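Local atomic coordinates of probable polysaccharide deacetylase PDAA (Bacillus subtilis, PDB entry 1W1A), a protein that removes the acetyl group from N-acetylmuramic acid residues of peptidoglycan, leading to the muramic delta-lactam of the spore cortex, and is required for germination. Residues I62-D67 / A211-H216; S119-D124 / Q134-S139. All coordinates share one frame; numbering follows the deposited sequence.

Interaction 1 (I62-D67 / A211-H216). With NDG (2-acetamido-2-deoxy-alpha-D-glucopyranose), chain E.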
ATOM      1  N   ILE A  62       4.549   4.875  11.708  1.00 35.14           N
ATOM      2  CA  ILE A  62       4.631   4.676  10.260  1.00 35.74           C
ATOM      3  C   ILE A  62       3.974   3.345   9.899  1.00 35.28           C
ATOM      4  O   ILE A  62       4.065   2.379  10.656  1.00 36.04           O
ATOM      5  CB  ILE A  62       6.095   4.665   9.778  1.00 34.01           C
ATOM      6  CG1 ILE A  62       6.661   6.081   9.839  1.00 32.89           C
ATOM      7  CG2 ILE A  62       6.193   4.113   8.362  1.00 31.21           C
ATOM      8  CD1 ILE A  62       8.130   6.147   9.512  1.00 33.66           C
ATOM      9  N   TYR A  63       3.312   3.314   8.745  1.00 33.25           N
ATOM     10  CA  TYR A  63       2.624   2.125   8.255  1.00 33.25           C
ATOM     11  C   TYR A  63       3.231   1.680   6.921  1.00 32.86           C
ATOM     12  O   TYR A  63       3.182   2.414   5.939  1.00 32.50           O
ATOM     13  CB  TYR A  63       1.142   2.426   8.032  1.00 34.02           C
ATOM     14  CG  TYR A  63       0.465   3.147   9.180  1.00 36.10           C
ATOM     15  CD1 TYR A  63      -0.092   2.442  10.251  1.00 36.13           C
ATOM     16  CD2 TYR A  63       0.393   4.536   9.199  1.00 35.04           C
ATOM     17  CE1 TYR A  63      -0.701   3.109  11.313  1.00 36.67           C
ATOM     18  CE2 TYR A  63      -0.210   5.215  10.254  1.00 35.67           C
ATOM     19  CZ  TYR A  63      -0.755   4.500  11.307  1.00 37.01           C
ATOM     20  OH  TYR A  63      -1.339   5.183  12.350  1.00 33.96           O
ATOM     21  N   LEU A  64       3.793   0.483   6.871  1.00 29.41           N
ATOM     22  CA  LEU A  64       4.373   0.020   5.618  1.00 29.86           C
ATOM     23  C   LEU A  64       3.376  -0.705   4.715  1.00 30.16           C
ATOM     24  O   LEU A  64       2.684  -1.637   5.151  1.00 30.47           O
ATOM     25  CB  LEU A  64       5.557  -0.903   5.892  1.00 27.14           C
ATOM     26  CG  LEU A  64       6.643  -0.310   6.785  1.00 28.59           C
ATOM     27  CD1 LEU A  64       7.826  -1.240   6.779  1.00 26.18           C
ATOM     28  CD2 LEU A  64       7.044   1.086   6.286  1.00 30.23           C
ATOM     29  N   THR A  65       3.299  -0.262   3.461  1.00 27.76           N
ATOM     30  CA  THR A  65       2.425  -0.891   2.481  1.00 26.92           C
ATOM     31  C   THR A  65       3.263  -1.105   1.234  1.00 28.07           C
ATOM     32  O   THR A  65       4.197  -0.347   0.959  1.00 26.38           O
ATOM     33  CB  THR A  65       1.204   0.000   2.077  1.00 28.98           C
ATOM     34  OG1 THR A  65       1.595   0.920   1.048  1.00 26.95           O
ATOM     35  CG2 THR A  65       0.671   0.783   3.279  1.00 28.81           C
ATOM     36  N   PHE A  66       2.918  -2.138   0.479  1.00 28.38           N
ATOM     37  CA  PHE A  66       3.616  -2.451  -0.753  1.00 26.81           C
ATOM     38  C   PHE A  66       2.604  -2.693  -1.874  1.00 27.70           C
ATOM     39  O   PHE A  66       1.463  -3.055  -1.605  1.00 26.17           O
ATOM     40  CB  PHE A  66       4.455  -3.716  -0.572  1.00 25.28           C
ATOM     41  CG  PHE A  66       5.433  -3.647   0.562  1.00 25.17           C
ATOM     42  CD1 PHE A  66       5.015  -3.855   1.879  1.00 28.18           C
ATOM     43  CD2 PHE A  66       6.785  -3.404   0.314  1.00 24.86           C
ATOM     44  CE1 PHE A  66       5.943  -3.830   2.934  1.00 28.97           C
ATOM     45  CE2 PHE A  66       7.716  -3.375   1.356  1.00 24.15           C
ATOM     46  CZ  PHE A  66       7.299  -3.589   2.665  1.00 22.62           C
ATOM     47  N   ASP A  67       3.018  -2.463  -3.121  1.00 27.75           N
ATOM     48  CA  ASP A  67       2.176  -2.742  -4.287  1.00 27.48           C
ATOM     49  C   ASP A  67       2.960  -3.837  -5.000  1.00 28.16           C
ATOM     50  O   ASP A  67       4.154  -3.679  -5.253  1.00 29.08           O
ATOM     51  CB  ASP A  67       2.045  -1.531  -5.219  1.00 29.89           C
ATOM     52  CG  ASP A  67       1.109  -0.454  -4.672  1.00 34.73           C
ATOM     53  OD1 ASP A  67       0.445  -0.688  -3.638  1.00 35.57           O
ATOM     54  OD2 ASP A  67       1.038   0.633  -5.287  1.00 35.11           O
ATOM     55  N   ALA A 211       2.748   8.609   8.725  1.00 30.47           N
ATOM     56  CA  ALA A 211       3.088   8.336   7.330  1.00 31.15           C
ATOM     57  C   ALA A 211       2.722   6.936   6.867  1.00 31.69           C
ATOM     58  O   ALA A 211       2.927   5.953   7.582  1.00 33.50           O
ATOM     59  CB  ALA A 211       4.589   8.573   7.093  1.00 28.85           C
ATOM     60  N   ILE A 212       2.169   6.864   5.664  1.00 30.57           N
ATOM     61  CA  ILE A 212       1.818   5.598   5.057  1.00 29.75           C
ATOM     62  C   ILE A 212       2.728   5.452   3.851  1.00 29.79           C
ATOM     63  O   ILE A 212       2.544   6.115   2.818  1.00 29.78           O
ATOM     64  CB  ILE A 212       0.352   5.547   4.580  1.00 30.28           C
ATOM     65  CG1 ILE A 212      -0.593   5.698   5.776  1.00 30.42           C
ATOM     66  CG2 ILE A 212       0.083   4.209   3.856  1.00 27.04           C
ATOM     67  CD1 ILE A 212      -2.064   5.715   5.374  1.00 26.94           C
ATOM     68  N   TYR A 213       3.722   4.587   3.993  1.00 28.58           N
ATOM     69  CA  TYR A 213       4.673   4.333   2.925  1.00 29.77           C
ATOM     70  C   TYR A 213       4.116   3.402   1.864  1.00 29.87           C
ATOM     71  O   TYR A 213       3.313   2.507   2.163  1.00 31.13           O
ATOM     72  CB  TYR A 213       5.945   3.703   3.488  1.00 28.74           C
ATOM     73  CG  TYR A 213       6.865   4.664   4.187  1.00 26.91           C
ATOM     74  CD1 TYR A 213       6.361   5.709   4.958  1.00 24.10           C
ATOM     75  CD2 TYR A 213       8.249   4.499   4.116  1.00 28.16           C
ATOM     76  CE1 TYR A 213       7.201   6.562   5.633  1.00 21.75           C
ATOM     77  CE2 TYR A 213       9.108   5.356   4.800  1.00 24.82           C
ATOM     78  CZ  TYR A 213       8.573   6.385   5.551  1.00 23.30           C
ATOM     79  OH  TYR A 213       9.416   7.262   6.191  1.00 22.23           O
ATOM     80  N   LEU A 214       4.532   3.644   0.623  1.00 29.25           N
ATOM     81  CA  LEU A 214       4.167   2.808  -0.513  1.00 30.32           C
ATOM     82  C   LEU A 214       5.499   2.416  -1.130  1.00 28.92           C
ATOM     83  O   LEU A 214       6.202   3.249  -1.689  1.00 31.51           O
ATOM     84  CB  LEU A 214       3.333   3.563  -1.557  1.00 30.78           C
ATOM     85  CG  LEU A 214       3.485   2.930  -2.954  1.00 29.75           C
ATOM     86  CD1 LEU A 214       2.931   1.537  -2.949  1.00 32.80           C
ATOM     87  CD2 LEU A 214       2.777   3.776  -3.997  1.00 36.86           C
ATOM     88  N   LEU A 215       5.845   1.145  -1.024  1.00 27.08           N
ATOM     89  CA  LEU A 215       7.108   0.666  -1.565  1.00 26.07           C
ATOM     90  C   LEU A 215       6.862  -0.459  -2.549  1.00 27.03           C
ATOM     91  O   LEU A 215       5.781  -1.044  -2.582  1.00 26.74           O
ATOM     92  CB  LEU A 215       8.001   0.139  -0.435  1.00 20.67           C
ATOM     93  CG  LEU A 215       8.280   1.062   0.764  1.00 22.97           C
ATOM     94  CD1 LEU A 215       8.852   0.220   1.906  1.00 14.35           C
ATOM     95  CD2 LEU A 215       9.258   2.212   0.344  1.00 15.03           C
ATOM     96  N   HIS A 216       7.874  -0.747  -3.354  1.00 25.65           N
ATOM     97  CA  HIS A 216       7.798  -1.841  -4.304  1.00 29.64           C
ATOM     98  C   HIS A 216       8.943  -2.729  -3.871  1.00 29.91           C
ATOM     99  O   HIS A 216       9.853  -2.260  -3.193  1.00 30.62           O
ATOM    100  CB  HIS A 216       7.982  -1.337  -5.741  1.00 27.04           C
ATOM    101  CG  HIS A 216       6.925  -0.367  -6.150  1.00 30.67           C
ATOM    102  ND1 HIS A 216       7.043   0.992  -5.937  1.00 30.52           N
ATOM    103  CD2 HIS A 216       5.678  -0.567  -6.643  1.00 29.45           C
ATOM    104  CE1 HIS A 216       5.912   1.586  -6.279  1.00 32.95           C
ATOM    105  NE2 HIS A 216       5.067   0.663  -6.709  1.00 32.11           N
TER
HETATM  106  C1  NDG E1261       0.857   1.217 -10.357  1.00 46.51           C
HETATM  107  C2  NDG E1261       1.786   0.775  -9.225  1.00 46.18           C
HETATM  108  C3  NDG E1261       1.493   1.673  -8.031  1.00 46.50           C
HETATM  109  C4  NDG E1261       1.771   3.145  -8.421  1.00 48.57           C
HETATM  110  C5  NDG E1261       1.042   3.545  -9.729  1.00 50.17           C
HETATM  111  C6  NDG E1261       1.583   4.857 -10.276  1.00 51.52           C
HETATM  112  C7  NDG E1261       2.534  -1.514  -9.176  1.00 47.19           C
HETATM  113  C8  NDG E1261       2.119  -2.974  -9.237  1.00 47.52           C
HETATM  114  O5  NDG E1261       1.221   2.547 -10.772  1.00 46.74           O
HETATM  115  O3  NDG E1261       2.290   1.282  -6.924  1.00 41.34           O
HETATM  116  O4  NDG E1261       1.340   4.012  -7.378  1.00 49.08           O
HETATM  117  O6  NDG E1261       3.009   4.859 -10.280  1.00 56.38           O
HETATM  118  O7  NDG E1261       3.708  -1.204  -9.389  1.00 46.69           O
HETATM  119  N2  NDG E1261       1.586  -0.623  -8.891  1.00 45.91           N
HETATM  120  O1  NDG E1261      -0.454   1.253  -9.890  1.00 40.72           O
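Strands 62-67 and 211-215 run parallel, their axes 4.6 Å apart at the closest and turned 28° from each other, with Tyr-63 N giving a hydrogen bond to Ala-211 O and Tyr-213 N one to Tyr-63 O. Midway, Tyr-213 O takes two donors from one residue: a weak bond from Thr-65 N and a shorter one from Thr-65 OG1, 2.6 Å from Tyr-213 O and in the carbonyl plane on a lone pair. The hydroxyl reaches that oxygen because chi1 of 84° sets OG1 between the backbone N and the carbonyl carbon; CG2 of Thr-65, meanwhile, rests on CG2 of Ile-212.

On one face of the sheet, Ile-62 CG2 lies over the Tyr-213 ring, 4.1 Å from its centroid, a CH-pi contact displaced toward the rim. Phe-66 CE2 meets Leu-215 CD1 at 3.8 Å on the same face, where helix 222-235 packs; helix 243-251 packs on the other, against Tyr-63, Thr-65 and Ile-212.

This is the central parallel sheet of the NodB-type deacetylase domain, with active-site residues at the strands' C-terminal ends: Asp-67 and His-216, by similarity proton acceptor and proton donor. Asp-67 N is held by Leu-215 O at 3.2 Å, while Arg-157 forms a salt bridge with Asp-67 OD1 and also bonds Thr-65 OG1. Asp-187, which by similarity raises the histidine's pKa, bonds His-216 ND1; NE2 meets sugar O3 at the ring edge, though that oxygen is less surely placed. Strand pairing thus probably helps set the spacing of the two groups, and Arg-157 and Asp-187 are likely to help position them.

Interaction 2 (S119-D124 / Q134-S139). With CD (cadmium ion), chain C; NDG (2-acetamido-2-deoxy-alpha-D-glucopyranose), chain E.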
ATOM      1  N   SER A 119      -6.525  -5.082  -7.596  1.00 35.79           N
ATOM      2  CA  SER A 119      -7.336  -5.539  -8.730  1.00 37.48           C
ATOM      3  C   SER A 119      -6.691  -6.704  -9.462  1.00 38.53           C
ATOM      4  O   SER A 119      -5.472  -6.874  -9.426  1.00 39.61           O
ATOM      5  CB  SER A 119      -7.602  -4.409  -9.722  1.00 38.33           C
ATOM      6  OG  SER A 119      -6.538  -4.283 -10.641  1.00 41.89           O
ATOM      7  N   PHE A 120      -7.510  -7.495 -10.150  1.00 37.47           N
ATOM      8  CA  PHE A 120      -6.990  -8.655 -10.846  1.00 37.18           C
ATOM      9  C   PHE A 120      -6.124  -8.379 -12.065  1.00 37.27           C
ATOM     10  O   PHE A 120      -5.038  -8.943 -12.171  1.00 37.33           O
ATOM     11  CB  PHE A 120      -8.126  -9.613 -11.224  1.00 36.72           C
ATOM     12  CG  PHE A 120      -7.644 -10.993 -11.590  1.00 35.60           C
ATOM     13  CD1 PHE A 120      -7.164 -11.258 -12.860  1.00 34.91           C
ATOM     14  CD2 PHE A 120      -7.613 -12.008 -10.632  1.00 36.54           C
ATOM     15  CE1 PHE A 120      -6.652 -12.518 -13.182  1.00 37.57           C
ATOM     16  CE2 PHE A 120      -7.103 -13.272 -10.938  1.00 37.42           C
ATOM     17  CZ  PHE A 120      -6.619 -13.524 -12.222  1.00 38.45           C
ATOM     18  N   HIS A 121      -6.593  -7.522 -12.973  1.00 37.98           N
ATOM     19  CA  HIS A 121      -5.839  -7.206 -14.190  1.00 38.33           C
ATOM     20  C   HIS A 121      -5.139  -5.856 -14.118  1.00 40.11           C
ATOM     21  O   HIS A 121      -4.529  -5.421 -15.088  1.00 39.85           O
ATOM     22  CB  HIS A 121      -6.757  -7.202 -15.421  1.00 37.26           C
ATOM     23  CG  HIS A 121      -7.406  -8.521 -15.699  1.00 38.57           C
ATOM     24  ND1 HIS A 121      -8.687  -8.824 -15.285  1.00 38.88           N
ATOM     25  CD2 HIS A 121      -6.936  -9.634 -16.310  1.00 35.96           C
ATOM     26  CE1 HIS A 121      -8.975 -10.066 -15.628  1.00 37.64           C
ATOM     27  NE2 HIS A 121      -7.929 -10.579 -16.250  1.00 36.09           N
ATOM     28  N   HIS A 122      -5.236  -5.193 -12.972  1.00 41.01           N
ATOM     29  CA  HIS A 122      -4.620  -3.886 -12.786  1.00 42.14           C
ATOM     30  C   HIS A 122      -5.087  -2.860 -13.824  1.00 43.38           C
ATOM     31  O   HIS A 122      -4.291  -2.079 -14.354  1.00 45.25           O
ATOM     32  CB  HIS A 122      -3.092  -4.015 -12.814  1.00 41.10           C
ATOM     33  CG  HIS A 122      -2.381  -2.835 -12.226  1.00 42.82           C
ATOM     34  ND1 HIS A 122      -1.862  -1.817 -12.994  1.00 43.43           N
ATOM     35  CD2 HIS A 122      -2.154  -2.487 -10.936  1.00 42.89           C
ATOM     36  CE1 HIS A 122      -1.346  -0.890 -12.205  1.00 42.20           C
ATOM     37  NE2 HIS A 122      -1.511  -1.272 -10.952  1.00 42.84           N
ATOM     38  N   PRO A 123      -6.396  -2.829 -14.111  1.00 42.99           N
ATOM     39  CA  PRO A 123      -6.926  -1.880 -15.093  1.00 43.43           C
ATOM     40  C   PRO A 123      -7.225  -0.497 -14.500  1.00 44.01           C
ATOM     41  O   PRO A 123      -7.022  -0.252 -13.306  1.00 44.00           O
ATOM     42  CB  PRO A 123      -8.206  -2.560 -15.540  1.00 42.84           C
ATOM     43  CG  PRO A 123      -8.731  -3.065 -14.214  1.00 42.81           C
ATOM     44  CD  PRO A 123      -7.478  -3.674 -13.572  1.00 42.62           C
ATOM     45  N   ASP A 124      -7.704   0.403 -15.354  1.00 42.72           N
ATOM     46  CA  ASP A 124      -8.101   1.735 -14.925  1.00 41.82           C
ATOM     47  C   ASP A 124      -9.568   1.544 -14.542  1.00 42.32           C
ATOM     48  O   ASP A 124     -10.453   1.552 -15.397  1.00 41.04           O
ATOM     49  CB  ASP A 124      -8.000   2.729 -16.079  1.00 42.36           C
ATOM     50  CG  ASP A 124      -8.473   4.119 -15.692  1.00 43.60           C
ATOM     51  OD1 ASP A 124      -9.521   4.242 -15.028  1.00 46.07           O
ATOM     52  OD2 ASP A 124      -7.801   5.099 -16.056  1.00 46.24           O
ATOM     53  N   GLN A 134     -16.632  -5.251  -9.489  1.00 40.76           N
ATOM     54  CA  GLN A 134     -16.879  -6.307  -8.521  1.00 41.66           C
ATOM     55  C   GLN A 134     -16.080  -7.558  -8.867  1.00 41.90           C
ATOM     56  O   GLN A 134     -15.539  -8.220  -7.976  1.00 42.05           O
ATOM     57  CB  GLN A 134     -18.368  -6.649  -8.449  1.00 42.97           C
ATOM     58  CG  GLN A 134     -18.661  -7.879  -7.598  1.00 46.13           C
ATOM     59  CD  GLN A 134     -20.149  -8.161  -7.469  1.00 48.71           C
ATOM     60  OE1 GLN A 134     -20.870  -8.197  -8.467  1.00 51.61           O
ATOM     61  NE2 GLN A 134     -20.613  -8.368  -6.241  1.00 48.17           N
ATOM     62  N   ASP A 135     -16.000  -7.884 -10.154  1.00 40.79           N
ATOM     63  CA  ASP A 135     -15.241  -9.059 -10.573  1.00 41.33           C
ATOM     64  C   ASP A 135     -13.731  -8.789 -10.470  1.00 41.13           C
ATOM     65  O   ASP A 135     -12.965  -9.647 -10.015  1.00 39.70           O
ATOM     66  CB  ASP A 135     -15.620  -9.454 -12.004  1.00 43.44           C
ATOM     67  CG  ASP A 135     -14.843 -10.669 -12.502  1.00 46.78           C
ATOM     68  OD1 ASP A 135     -14.812 -11.698 -11.792  1.00 47.40           O
ATOM     69  OD2 ASP A 135     -14.262 -10.597 -13.609  1.00 50.18           O
ATOM     70  N   GLU A 136     -13.304  -7.604 -10.898  1.00 38.46           N
ATOM     71  CA  GLU A 136     -11.894  -7.246 -10.813  1.00 38.99           C
ATOM     72  C   GLU A 136     -11.357  -7.450  -9.390  1.00 37.96           C
ATOM     73  O   GLU A 136     -10.267  -7.987  -9.194  1.00 35.30           O
ATOM     74  CB  GLU A 136     -11.689  -5.785 -11.216  1.00 40.71           C
ATOM     75  CG  GLU A 136     -11.377  -5.575 -12.691  1.00 44.44           C
ATOM     76  CD  GLU A 136     -10.155  -6.374 -13.142  1.00 47.00           C
ATOM     77  OE1 GLU A 136      -9.190  -6.496 -12.353  1.00 48.67           O
ATOM     78  OE2 GLU A 136     -10.152  -6.869 -14.289  1.00 47.15           O
ATOM     79  N   LEU A 137     -12.136  -7.022  -8.400  1.00 37.45           N
ATOM     80  CA  LEU A 137     -11.726  -7.141  -7.010  1.00 37.44           C
ATOM     81  C   LEU A 137     -11.944  -8.524  -6.383  1.00 36.72           C
ATOM     82  O   LEU A 137     -11.030  -9.077  -5.780  1.00 34.84           O
ATOM     83  CB  LEU A 137     -12.444  -6.078  -6.172  1.00 38.33           C
ATOM     84  CG  LEU A 137     -12.346  -4.652  -6.713  1.00 36.71           C
ATOM     85  CD1 LEU A 137     -12.822  -3.658  -5.668  1.00 37.96           C
ATOM     86  CD2 LEU A 137     -10.914  -4.367  -7.085  1.00 40.25           C
ATOM     87  N   ASP A 138     -13.142  -9.088  -6.528  1.00 34.98           N
ATOM     88  CA  ASP A 138     -13.414 -10.381  -5.920  1.00 34.81           C
ATOM     89  C   ASP A 138     -12.566 -11.525  -6.445  1.00 34.52           C
ATOM     90  O   ASP A 138     -12.306 -12.481  -5.707  1.00 31.07           O
ATOM     91  CB  ASP A 138     -14.888 -10.770  -6.052  1.00 37.72           C
ATOM     92  CG  ASP A 138     -15.181 -12.156  -5.441  1.00 41.49           C
ATOM     93  OD1 ASP A 138     -15.277 -13.157  -6.188  1.00 39.18           O
ATOM     94  OD2 ASP A 138     -15.295 -12.248  -4.200  1.00 45.08           O
ATOM     95  N   SER A 139     -12.132 -11.442  -7.703  1.00 32.73           N
ATOM     96  CA  SER A 139     -11.339 -12.529  -8.259  1.00 34.21           C
ATOM     97  C   SER A 139      -9.971 -12.582  -7.605  1.00 33.37           C
ATOM     98  O   SER A 139      -9.348 -13.637  -7.544  1.00 33.75           O
ATOM     99  CB  SER A 139     -11.230 -12.409  -9.784  1.00 34.15           C
ATOM    100  OG  SER A 139     -10.975 -11.077 -10.178  1.00 42.01           O
TER
HETATM  101 CD    CD C1259      -8.045 -12.997 -17.288  0.50 58.32          CD
HETATM  102  C1  NDG E1261       0.857   1.217 -10.357  1.00 46.51           C
HETATM  103  C2  NDG E1261       1.786   0.775  -9.225  1.00 46.18           C
HETATM  104  C3  NDG E1261       1.493   1.673  -8.031  1.00 46.50           C
HETATM  105  C4  NDG E1261       1.771   3.145  -8.421  1.00 48.57           C
HETATM  106  C5  NDG E1261       1.042   3.545  -9.729  1.00 50.17           C
HETATM  107  C6  NDG E1261       1.583   4.857 -10.276  1.00 51.52           C
HETATM  108  C7  NDG E1261       2.534  -1.514  -9.176  1.00 47.19           C
HETATM  109  C8  NDG E1261       2.119  -2.974  -9.237  1.00 47.52           C
HETATM  110  O5  NDG E1261       1.221   2.547 -10.772  1.00 46.74           O
HETATM  111  O3  NDG E1261       2.290   1.282  -6.924  1.00 41.34           O
HETATM  112  O4  NDG E1261       1.340   4.012  -7.378  1.00 49.08           O
HETATM  113  O6  NDG E1261       3.009   4.859 -10.280  1.00 56.38           O
HETATM  114  O7  NDG E1261       3.708  -1.204  -9.389  1.00 46.69           O
HETATM  115  N2  NDG E1261       1.586  -0.623  -8.891  1.00 45.91           N
HETATM  116  O1  NDG E1261      -0.454   1.253  -9.890  1.00 40.72           O
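Glu-136 reaches from helix 130-148 to the loop 119-124 and grips it with both carboxylate oxygens. Beyond CB, the bend at chi2 (-56°) brings the carboxylate round to the loop; CG comes up to Pro-123 CG at 4.0 Å, and CD lies against the same proline ring, which approaches from the opposite direction. OE1 takes the backbone N-H of His-121 on its syn lone pair, in a nearly straight bond of 2.9 Å from His-121 N (171° at the hydrogen). OE2, also met on its syn side, accepts from His-121 ND1 at 2.6 Å. This His-carboxylate bond lies close to the imidazole plane, although ring and carboxylate are turned 64° apart. The other ring nitrogen, NE2, binds a cadmium ion, and the carboxylate probably polarises the imidazole toward the metal.

The backbone joins in: Phe-120 N donates to Glu-136 O, from above the carbonyl plane. Farther along the helix, Ser-139 OG touches Phe-120 CB at 3.4 Å while giving a very short bond to Asp-135 O, and Phe-120 CD1 stands over the centre of the His-121 ring. An alanine in place of Glu-136 would remove both carboxylate bonds and is likely to leave ND1 and the backbone N of His-121 without their acceptors, the ring then held less firmly in rotation.

The next residue, His-122, belongs with His-118 to the enzyme's divalent-metal site, distinct from the cadmium on His-121, and meets sugar O1 through NE2, 2.9 Å away. The loop thus follows strand 114-117, is held by helix 130-148 through Glu-136, with Asn-117 bonding Leu-137 O, and presents His-122, beside His-118, to the active site.

How the interactions relate
From the N terminus, the chain first lays down segment 62-67 of the parallel sheet, whose partner 211-216 arrives only after 143 intervening residues; interaction 1 closes this long loop. Interaction 2 falls wholly within that excursion and closes a far shorter one, nine residues from the loop after strand 114-117 to helix 130-148. The two are thus nested and do not cross. Their centres lie 21 Å apart and their nearest atoms about 6 Å apart, without touching, yet the same bound sugar meets both. The principle illustrated is that a central strand pair and a loop held by a helix, far apart in sequence, can each contribute a residue to what is probably one substrate pocket.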